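Local coordinates for protein dihydroorotase (Saccharomyces cerevisiae S288C, PDB 6L0A) that catalyses the reversible, zinc-dependent interconversion of N-carbamoyl-L-aspartate and (S)-dihydroorotate in the de novo pathway to UMP, at residues C[255-260]-C[277-282]; C[33-38]-C[282-287]; C[49-54]-C[91-96]; C[38-43]-C[70-75]. All blocks are in the same frame, centred on the assembly; numbering follows the deposited sequence.

Contact 1: residues C[255-260]-C[277-282]; sequences FGSDSA and VYSQSF. With ZN (zinc ion), chain K; LMR ((2S)-2-hydroxybutanedioic acid), chain M.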
# COMPACT_ATOMS: atom_id res chain seq x y z
N PHE C 255 10.28 21.76 8.53
CA PHE C 255 10.76 20.38 8.48
C PHE C 255 10.48 19.64 9.78
O PHE C 255 10.88 20.09 10.85
CB PHE C 255 12.26 20.37 8.20
CG PHE C 255 12.88 19.00 8.15
CD1 PHE C 255 12.35 18.01 7.34
CD2 PHE C 255 14.02 18.72 8.90
CE1 PHE C 255 12.95 16.76 7.28
CE2 PHE C 255 14.63 17.48 8.84
CZ PHE C 255 14.09 16.49 8.02
N GLY C 256 9.83 18.48 9.66
CA GLY C 256 9.80 17.51 10.75
C GLY C 256 9.96 16.15 10.11
O GLY C 256 9.11 15.76 9.31
N SER C 257 11.05 15.44 10.40
CA SER C 257 11.36 14.26 9.61
C SER C 257 10.38 13.13 9.85
O SER C 257 10.12 12.32 8.95
CB SER C 257 12.78 13.77 9.92
OG SER C 257 12.87 13.29 11.25
N ASP C 258 9.85 13.03 11.06
CA ASP C 258 9.21 11.80 11.53
C ASP C 258 10.10 10.60 11.25
O ASP C 258 9.64 9.53 10.86
CB ASP C 258 7.82 11.60 10.90
CG ASP C 258 7.01 10.56 11.64
OD1 ASP C 258 7.37 10.27 12.80
OD2 ASP C 258 6.05 9.99 11.07
N SER C 259 11.42 10.79 11.42
CA SER C 259 12.30 9.63 11.32
C SER C 259 11.92 8.62 12.39
O SER C 259 11.87 8.95 13.58
CB SER C 259 13.76 10.06 11.45
OG SER C 259 14.60 8.91 11.44
N ALA C 260 11.64 7.38 11.96
CA ALA C 260 11.03 6.36 12.80
C ALA C 260 11.84 5.08 12.66
O ALA C 260 11.59 4.27 11.77
CB ALA C 260 9.57 6.12 12.40
N VAL C 277 9.55 5.40 8.40
CA VAL C 277 10.71 5.53 7.53
C VAL C 277 11.84 6.13 8.37
O VAL C 277 11.60 7.06 9.15
CB VAL C 277 10.40 6.42 6.32
CG1 VAL C 277 11.68 6.78 5.54
CG2 VAL C 277 9.35 5.74 5.40
N TYR C 278 13.05 5.58 8.22
CA TYR C 278 14.22 6.07 8.96
C TYR C 278 15.01 7.04 8.09
O TYR C 278 15.70 6.62 7.15
CB TYR C 278 15.11 4.92 9.42
CG TYR C 278 16.36 5.48 10.07
CD1 TYR C 278 16.32 6.02 11.34
CD2 TYR C 278 17.57 5.52 9.38
CE1 TYR C 278 17.46 6.56 11.95
CE2 TYR C 278 18.72 6.07 9.97
CZ TYR C 278 18.65 6.59 11.25
OH TYR C 278 19.79 7.13 11.84
N SER C 279 14.97 8.32 8.44
CA SER C 279 15.63 9.34 7.65
C SER C 279 16.69 10.13 8.43
O SER C 279 17.30 11.03 7.86
CB SER C 279 14.60 10.32 7.07
OG SER C 279 13.82 10.91 8.10
N GLN C 280 16.92 9.81 9.71
CA GLN C 280 17.74 10.70 10.54
C GLN C 280 19.16 10.83 10.00
O GLN C 280 19.71 11.94 9.98
CB GLN C 280 17.78 10.20 11.98
CG GLN C 280 18.01 11.31 12.98
CD GLN C 280 16.78 12.17 13.15
OE1 GLN C 280 15.77 11.72 13.68
NE2 GLN C 280 16.83 13.41 12.65
N SER C 281 19.77 9.72 9.57
CA SER C 281 21.19 9.72 9.22
C SER C 281 21.54 10.66 8.07
O SER C 281 22.71 11.05 7.93
CB SER C 281 21.65 8.29 8.86
OG SER C 281 21.78 7.47 10.01
N PHE C 282 20.58 11.03 7.23
CA PHE C 282 20.86 11.91 6.11
C PHE C 282 19.79 12.97 5.97
O PHE C 282 19.51 13.44 4.87
CB PHE C 282 21.02 11.12 4.81
CG PHE C 282 22.09 10.08 4.89
CD1 PHE C 282 23.41 10.41 4.60
CD2 PHE C 282 21.80 8.79 5.29
CE1 PHE C 282 24.41 9.46 4.70
CE2 PHE C 282 22.80 7.83 5.39
CZ PHE C 282 24.10 8.17 5.10
ZN ZN K . 6.16 10.58 14.43
C1 LMR M . 4.29 7.70 13.15
O1A LMR M . 4.73 8.88 13.21
O1B LMR M . 3.12 7.56 12.73
C2 LMR M . 5.11 6.46 13.58
O2 LMR M . 5.39 5.52 12.56
C3 LMR M . 6.49 6.88 13.97
C4 LMR M . 6.87 5.71 14.85
O4A LMR M . 7.05 4.53 14.40
O4B LMR M . 6.97 6.02 16.05
O HOH W 1 11.62 11.93 6.80
O HOH W 2 8.17 7.69 9.32
O HOH W 3 15.31 8.88 14.03

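Contact 2: residues C[33-38]-C[282-287]; sequences GGVSIA and FAIPYI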
# COMPACT_ATOMS: atom_id res chain seq x y z
N GLY C 33 23.15 13.68 10.65
CA GLY C 33 22.28 14.10 9.57
C GLY C 33 22.11 15.59 9.39
O GLY C 33 21.39 16.02 8.49
N GLY C 34 22.76 16.41 10.21
CA GLY C 34 22.77 17.84 10.01
C GLY C 34 21.80 18.62 10.86
O GLY C 34 21.50 19.77 10.51
N VAL C 35 21.32 18.06 11.97
CA VAL C 35 20.24 18.65 12.77
C VAL C 35 20.80 19.07 14.12
O VAL C 35 21.38 18.26 14.84
CB VAL C 35 19.08 17.66 12.95
CG1 VAL C 35 18.10 18.16 13.99
CG2 VAL C 35 18.39 17.41 11.60
N SER C 36 20.59 20.34 14.47
CA SER C 36 21.03 20.89 15.75
C SER C 36 19.98 20.74 16.85
O SER C 36 20.33 20.44 17.99
CB SER C 36 21.40 22.37 15.58
OG SER C 36 21.62 22.96 16.85
N ILE C 37 18.71 20.94 16.49
CA ILE C 37 17.59 20.99 17.42
C ILE C 37 16.60 19.89 17.03
O ILE C 37 16.21 19.81 15.86
CB ILE C 37 16.89 22.36 17.39
CG1 ILE C 37 17.86 23.49 17.75
CG2 ILE C 37 15.67 22.37 18.32
CD1 ILE C 37 17.48 24.82 17.11
N ALA C 38 16.19 19.07 18.00
CA ALA C 38 15.27 17.96 17.76
C ALA C 38 14.09 18.03 18.72
O ALA C 38 14.28 18.18 19.93
CB ALA C 38 15.99 16.61 17.94
N PHE C 282 20.58 11.03 7.23
CA PHE C 282 20.86 11.91 6.11
C PHE C 282 19.79 12.97 5.97
O PHE C 282 19.51 13.44 4.87
CB PHE C 282 21.02 11.12 4.81
CG PHE C 282 22.09 10.08 4.89
CD1 PHE C 282 23.41 10.41 4.60
CD2 PHE C 282 21.80 8.79 5.29
CE1 PHE C 282 24.41 9.46 4.70
CE2 PHE C 282 22.80 7.83 5.39
CZ PHE C 282 24.10 8.17 5.10
N ALA C 283 19.20 13.38 7.11
CA ALA C 283 18.00 14.20 7.11
C ALA C 283 18.16 15.44 6.23
O ALA C 283 17.39 15.66 5.29
CB ALA C 283 17.65 14.59 8.55
N ILE C 284 19.15 16.28 6.51
CA ILE C 284 19.25 17.53 5.76
C ILE C 284 19.66 17.27 4.31
O ILE C 284 19.07 17.88 3.41
CB ILE C 284 20.20 18.52 6.45
CG1 ILE C 284 19.68 18.84 7.86
CG2 ILE C 284 20.29 19.80 5.63
CD1 ILE C 284 18.34 19.57 7.85
N PRO C 285 20.63 16.40 4.03
CA PRO C 285 20.90 16.04 2.62
C PRO C 285 19.68 15.59 1.82
O PRO C 285 19.58 15.94 0.64
CB PRO C 285 21.95 14.93 2.73
CG PRO C 285 22.68 15.24 4.00
CD PRO C 285 21.63 15.78 4.94
N TYR C 286 18.74 14.83 2.42
CA TYR C 286 17.51 14.47 1.70
C TYR C 286 16.75 15.72 1.28
O TYR C 286 16.30 15.84 0.14
CB TYR C 286 16.58 13.61 2.57
CG TYR C 286 17.05 12.21 2.92
CD1 TYR C 286 17.42 11.30 1.94
CD2 TYR C 286 17.06 11.79 4.24
CE1 TYR C 286 17.83 10.03 2.27
CE2 TYR C 286 17.46 10.52 4.59
CZ TYR C 286 17.84 9.64 3.60
OH TYR C 286 18.24 8.38 3.95
N ILE C 287 16.55 16.65 2.22
CA ILE C 287 15.78 17.84 1.93
C ILE C 287 16.49 18.70 0.88
O ILE C 287 15.86 19.29 -0.00
CB ILE C 287 15.52 18.62 3.23
CG1 ILE C 287 14.75 17.75 4.22
CG2 ILE C 287 14.76 19.89 2.93
CD1 ILE C 287 13.36 17.36 3.73

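Contact 3: residues C[49-54]-C[91-96]; sequences TTLDRV and QHAIRG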
# COMPACT_ATOMS: atom_id res chain seq x y z
N THR C 49 4.15 10.16 30.00
CA THR C 49 3.04 10.92 30.55
C THR C 49 3.32 11.42 31.96
O THR C 49 2.39 11.87 32.64
CB THR C 49 1.76 10.06 30.58
OG1 THR C 49 1.95 8.97 31.49
CG2 THR C 49 1.45 9.50 29.19
N THR C 50 4.57 11.34 32.43
CA THR C 50 4.90 11.78 33.78
C THR C 50 6.14 12.66 33.75
O THR C 50 7.01 12.54 32.88
CB THR C 50 5.10 10.59 34.73
OG1 THR C 50 6.21 9.80 34.29
CG2 THR C 50 3.83 9.73 34.81
N LEU C 51 6.20 13.55 34.74
CA LEU C 51 7.29 14.51 34.83
C LEU C 51 8.64 13.82 34.95
O LEU C 51 9.60 14.17 34.26
CB LEU C 51 7.04 15.43 36.02
CG LEU C 51 7.83 16.73 36.07
CD1 LEU C 51 7.77 17.44 34.74
CD2 LEU C 51 7.28 17.62 37.17
N ASP C 52 8.75 12.85 35.87
CA ASP C 52 10.06 12.24 36.10
C ASP C 52 10.55 11.48 34.87
O ASP C 52 11.74 11.50 34.57
CB ASP C 52 9.99 11.33 37.33
CG ASP C 52 9.83 12.11 38.63
OD1 ASP C 52 10.21 13.31 38.66
OD2 ASP C 52 9.33 11.54 39.62
N ARG C 53 9.63 10.84 34.14
CA ARG C 53 10.01 10.09 32.95
C ARG C 53 10.57 11.00 31.86
O ARG C 53 11.58 10.68 31.23
CB ARG C 53 8.80 9.32 32.43
CG ARG C 53 9.05 8.33 31.30
CD ARG C 53 8.09 7.15 31.43
NE ARG C 53 7.93 6.35 30.21
CZ ARG C 53 8.91 5.61 29.70
NH1 ARG C 53 10.09 5.58 30.30
NH2 ARG C 53 8.71 4.91 28.60
N VAL C 54 9.93 12.15 31.62
CA VAL C 54 10.41 13.03 30.56
C VAL C 54 11.71 13.70 30.95
O VAL C 54 12.56 13.97 30.08
CB VAL C 54 9.33 14.07 30.18
CG1 VAL C 54 9.24 15.19 31.21
CG2 VAL C 54 9.61 14.64 28.78
N GLN C 91 8.39 23.96 34.88
CA GLN C 91 9.73 23.41 35.04
C GLN C 91 10.48 23.30 33.71
O GLN C 91 11.60 22.77 33.69
CB GLN C 91 9.66 22.04 35.72
CG GLN C 91 9.15 22.12 37.14
CD GLN C 91 9.22 20.78 37.85
OE1 GLN C 91 10.05 19.93 37.53
NE2 GLN C 91 8.34 20.58 38.83
N HIS C 92 9.89 23.79 32.62
CA HIS C 92 10.49 23.73 31.29
C HIS C 92 10.88 22.30 30.92
O HIS C 92 11.89 22.05 30.27
CB HIS C 92 11.70 24.67 31.18
CG HIS C 92 11.34 26.10 31.42
ND1 HIS C 92 11.47 26.71 32.66
CD2 HIS C 92 10.83 27.05 30.60
CE1 HIS C 92 11.07 27.96 32.57
NE2 HIS C 92 10.68 28.20 31.33
N ALA C 93 10.04 21.35 31.34
CA ALA C 93 10.31 19.94 31.08
C ALA C 93 9.74 19.47 29.75
O ALA C 93 10.17 18.42 29.25
CB ALA C 93 9.76 19.07 32.21
N ILE C 94 8.78 20.20 29.19
CA ILE C 94 8.20 19.89 27.89
C ILE C 94 7.95 21.19 27.14
O ILE C 94 7.76 22.26 27.73
CB ILE C 94 6.87 19.11 28.01
CG1 ILE C 94 5.83 19.97 28.72
CG2 ILE C 94 7.08 17.75 28.69
CD1 ILE C 94 4.44 19.40 28.66
N ARG C 95 7.95 21.08 25.81
CA ARG C 95 7.56 22.16 24.91
C ARG C 95 6.20 21.91 24.26
O ARG C 95 5.63 22.85 23.68
CB ARG C 95 8.65 22.33 23.83
CG ARG C 95 8.50 23.52 22.89
CD ARG C 95 8.81 24.87 23.56
NE ARG C 95 10.05 24.85 24.32
CZ ARG C 95 11.09 25.65 24.09
NH1 ARG C 95 11.07 26.56 23.12
NH2 ARG C 95 12.16 25.54 24.85
N GLY C 96 5.66 20.70 24.37
CA GLY C 96 4.36 20.43 23.77
C GLY C 96 3.83 19.06 24.15
O GLY C 96 4.43 18.32 24.94
O HOH W 4 12.43 17.20 30.07

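Contact 4: residues C[38-43]-C[70-75]; sequences AYIMPN and FLMSFY. With LMR ((2S)-2-hydroxybutanedioic acid), chain M.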
# COMPACT_ATOMS: atom_id res chain seq x y z
N ALA C 38 16.19 19.07 18.00
CA ALA C 38 15.27 17.96 17.76
C ALA C 38 14.09 18.03 18.72
O ALA C 38 14.28 18.18 19.93
CB ALA C 38 15.99 16.61 17.94
N TYR C 39 12.87 17.89 18.19
CA TYR C 39 11.68 17.76 19.01
C TYR C 39 11.35 16.28 19.12
O TYR C 39 11.04 15.63 18.11
CB TYR C 39 10.51 18.52 18.39
CG TYR C 39 9.25 18.55 19.24
CD1 TYR C 39 9.23 19.17 20.48
CD2 TYR C 39 8.06 17.98 18.78
CE1 TYR C 39 8.06 19.22 21.25
CE2 TYR C 39 6.89 18.02 19.54
CZ TYR C 39 6.91 18.65 20.78
OH TYR C 39 5.76 18.71 21.55
N ILE C 40 11.42 15.75 20.34
CA ILE C 40 11.45 14.31 20.60
C ILE C 40 10.04 13.80 20.87
O ILE C 40 9.37 14.24 21.82
CB ILE C 40 12.37 13.98 21.78
CG1 ILE C 40 13.79 14.46 21.49
CG2 ILE C 40 12.34 12.49 22.12
CD1 ILE C 40 14.48 13.70 20.33
N MET C 41 9.59 12.83 20.09
CA MET C 41 8.23 12.35 20.23
C MET C 41 8.10 11.37 21.40
O MET C 41 9.09 10.75 21.81
CB MET C 41 7.78 11.71 18.92
CG MET C 41 7.53 12.76 17.81
SD MET C 41 6.23 13.92 18.28
CE MET C 41 6.41 15.28 17.13
N PRO C 42 6.88 11.20 21.94
CA PRO C 42 6.75 10.51 23.24
C PRO C 42 6.10 9.13 23.20
O PRO C 42 5.68 8.62 24.25
CB PRO C 42 5.86 11.48 24.01
CG PRO C 42 4.88 11.93 22.97
CD PRO C 42 5.69 12.02 21.66
N ASN C 43 5.97 8.51 22.03
CA ASN C 43 5.22 7.26 21.93
C ASN C 43 6.14 6.07 22.27
O ASN C 43 6.35 5.14 21.49
CB ASN C 43 4.58 7.13 20.55
CG ASN C 43 5.60 7.09 19.43
OD1 ASN C 43 6.71 7.61 19.56
ND2 ASN C 43 5.23 6.46 18.31
N PHE C 70 17.53 19.34 22.73
CA PHE C 70 16.39 18.44 22.82
C PHE C 70 15.18 19.18 23.36
O PHE C 70 15.23 19.71 24.48
CB PHE C 70 16.71 17.24 23.72
CG PHE C 70 17.68 16.28 23.11
CD1 PHE C 70 17.30 15.50 22.03
CD2 PHE C 70 18.97 16.17 23.60
CE1 PHE C 70 18.19 14.62 21.45
CE2 PHE C 70 19.88 15.29 23.02
CZ PHE C 70 19.49 14.51 21.95
N LEU C 71 14.11 19.23 22.58
CA LEU C 71 12.81 19.73 23.02
C LEU C 71 11.88 18.54 23.21
O LEU C 71 11.80 17.69 22.32
CB LEU C 71 12.23 20.71 22.00
CG LEU C 71 13.13 21.86 21.54
CD1 LEU C 71 12.43 22.67 20.44
CD2 LEU C 71 13.54 22.74 22.73
N MET C 72 11.21 18.47 24.34
CA MET C 72 10.55 17.25 24.79
C MET C 72 9.03 17.41 24.75
O MET C 72 8.51 18.53 24.71
CB MET C 72 10.99 16.89 26.20
CG MET C 72 12.52 16.83 26.39
SD MET C 72 13.35 15.60 25.34
CE MET C 72 12.68 14.06 25.98
N SER C 73 8.33 16.28 24.77
CA SER C 73 6.87 16.30 24.72
C SER C 73 6.27 15.25 25.64
O SER C 73 6.91 14.25 26.02
CB SER C 73 6.35 16.04 23.29
OG SER C 73 6.79 14.77 22.84
N PHE C 74 5.01 15.49 26.00
CA PHE C 74 4.14 14.49 26.59
C PHE C 74 3.28 13.85 25.50
O PHE C 74 2.97 14.45 24.47
CB PHE C 74 3.20 15.12 27.64
CG PHE C 74 3.82 15.30 29.00
CD1 PHE C 74 4.87 14.50 29.44
CD2 PHE C 74 3.31 16.25 29.87
CE1 PHE C 74 5.42 14.66 30.71
CE2 PHE C 74 3.84 16.44 31.14
CZ PHE C 74 4.90 15.64 31.56
N TYR C 75 2.85 12.62 25.78
CA TYR C 75 1.89 11.89 24.96
C TYR C 75 0.48 12.20 25.48
O TYR C 75 0.24 12.13 26.68
CB TYR C 75 2.23 10.41 25.09
CG TYR C 75 1.46 9.36 24.33
CD1 TYR C 75 0.19 8.97 24.72
CD2 TYR C 75 2.07 8.68 23.29
CE1 TYR C 75 -0.48 7.95 24.05
CE2 TYR C 75 1.42 7.66 22.62
CZ TYR C 75 0.15 7.30 23.00
OH TYR C 75 -0.49 6.28 22.33
C1 LMR M . 4.29 7.70 13.15
O1A LMR M . 4.73 8.88 13.21
O1B LMR M . 3.12 7.56 12.73
C2 LMR M . 5.11 6.46 13.58
O2 LMR M . 5.39 5.52 12.56
C3 LMR M . 6.49 6.88 13.97
C4 LMR M . 6.87 5.71 14.85
O4A LMR M . 7.05 4.53 14.40
O4B LMR M . 6.97 6.02 16.05
O HOH W 5 9.41 13.55 24.76

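Contact 1: residues C[255-260]-C[277-282]
S259 reaches with its hydroxyl into the turn at S279 and Q280, and this is the tight part of the contact. A chi1 of 176° swings S259 OG away from its own backbone N and toward the NH groups of that turn: it accepts from S279 N at 3.1 Å and, in a bent and weak bond, from Q280 N at 3.0 Å. The same oxygen lies 3.4 Å from Y278 CD1, obliquely to that ring. One residue on, A260 N donates to V277 O at 2.8 Å, but the donor sits 40° out of the carbonyl plane. S257 OG, itself bonded to D12, takes S259 N in an ST turn. This turn leads out of strand 253-255 of the TIM-barrel fold to D258. D258 OD1 binds the zinc ion, which H14, H16, K98 and a malate carboxylate oxygen also coordinate, while A260 CB packs 3.5 Å from malate C3. Elsewhere the segments meet less directly, through three separate waters, although every touching residue is buried. One water joins S257 O to S279 OG, and another receives V277 N and donates to D258 O. A third bridges S259 OG, at 2.7 Å, to Q280 OE1, while NE2 of the same amide is hydrogen-bonded to D12.

Contact 2: residues C[33-38]-C[282-287]
G33 and I284 are joined by the one hydrogen bond between these segments: I284 N donates to G33 O at 3.0 Å, with 166° at the hydrogen and the donor nearly on the extension of the carbonyl bond. The I284 side chain then passes the carbonyl oxygens of G33 and G34. Its CB lies 3.4 Å from G33 O. The next atom, CG1, is placed beside the backbone N and anti to the carbonyl carbon (chi1 -60°), which brings it against both G34 O, at 3.3 Å, and G33 O, at 3.4 Å. At the tip, CD1 has drawn away to 4.1 Å from G34 O. Both backbones are at helix ends here. G34, with phi at 99°, closes helix 20-32 in a Schellman motif, and F282 is the N-cap residue of helix 283-293. The bond thus runs from the C-terminal end of one helix to the first turn of the other. In the TIM barrel this brings the helix after strand 253-255 against the connection into strand 37-40. V35 adds an apolar flank, its CG2 standing 4.2 Å from both A283 CB and I284 CG1, and the ring of P285, the next residue of the helix, brings CD to 3.6 Å from G33 O. G34 O has a polar partner of its own in the hydroxyl of T10.

Contact 3: residues C[49-54]-C[91-96]
V54 and A93 come closest in backbone terms, with CA atoms 6.9 Å apart; no hydrogen bond joins the two segments directly. Two neighbouring peripheral elements of the TIM barrel meet here: the first turn of helix 51-64, begun by the N-cap residue T50, and the loop that leaves helix 82-90 through a Schellman motif at H92. A93 CB is the middle point of the apolar contact, touched by L51 and V54. L51, its CG anti to the backbone N (chi1 -163°), brings its two methyls to different partners: CD1 touches A93 CB at 3.6 Å, while CD2 meets the amide of Q91, equally far from OE1 and NE2. That amide belongs to an exposed residue, so the outer margin is the more open one. Deeper in, V54 splits its branches. CG1 packs 4.0 Å from A93 CB, and CG2 lies at the same distance from I94 CG2, the two side chains crossing at about a right angle. I94 also touches A88 of helix 82-90 and F74. Polar contact is left to one water, which donates to A93 O at 2.7 Å and, weakly, to V54 O at 3.2 Å.

Contact 4: residues C[38-43]-C[70-75]
Y39 and L71 meet edge-on: L71 CB lies in the plane of the Y39 ring, 3.7 Å from CD1, and the two side chains cross at about a right angle. The Y39 ring also meets that of Y312, the two planes well inclined to each other. Farther along, Y39 OH passes 3.2 Å from S73 CB on its way to a hydrogen bond with N135. The Y75 ring likewise presents its edge, with N43 CB in its plane, while Y100 meets the ring at about 30° between planes. F70 is approached obliquely, I40 CG1 coming to 3.7 Å from its CD1; M72 lies side by side with I40, and L61 of helix 51-64 touches both F70 and I40. The backbones show strands 37-40 and 69-71 as parallel neighbours, the two strands of a beta-alpha-beta unit of the TIM barrel whose helix is 51-64. L71 N donates to A38 O at 2.9 Å, and L71 O receives I40 N at 2.8 Å. Next along the segments, I40 O takes S73 OG at 2.8 Å, the hydroxyl being set between the backbone N and carbonyl carbon (chi1 60°), and also a water that in turn accepts from S73 N. P42 then packs on Y75. Beyond the strand end, N43 ND2 donates to malate O4B at 2.9 Å and nearly straight (172°), and also bonds to T106 O. With two donors on I40 O and Y75 against N43, the chain is probably held in the course that offers this amide to the ligand's carboxylate.

Overall arrangement
Contacts 1, 2 and 4 are buried, whereas contact 3 lies partly exposed near the outside of the barrel. Contacts 1 and 4 both reach malate from strand ends, one through a shared zinc ion and the A260 methyl, the other through the N43 amide; their nearest atoms stay about 6 Å apart. Contacts 2 and 4 share A38 and strand 37-40, one at its entry and the other at its exit. Contact 2 also shares F282 with contact 1. Contact 3 uses the helix that links the two strands of contact 4, and R95 and G96 continue the backbone bonding there. Chemistry follows place: hydroxyls and waters near the metal, parallel strand bonds in the wall, one helix-end bond in contact 2, methyl packing at the periphery.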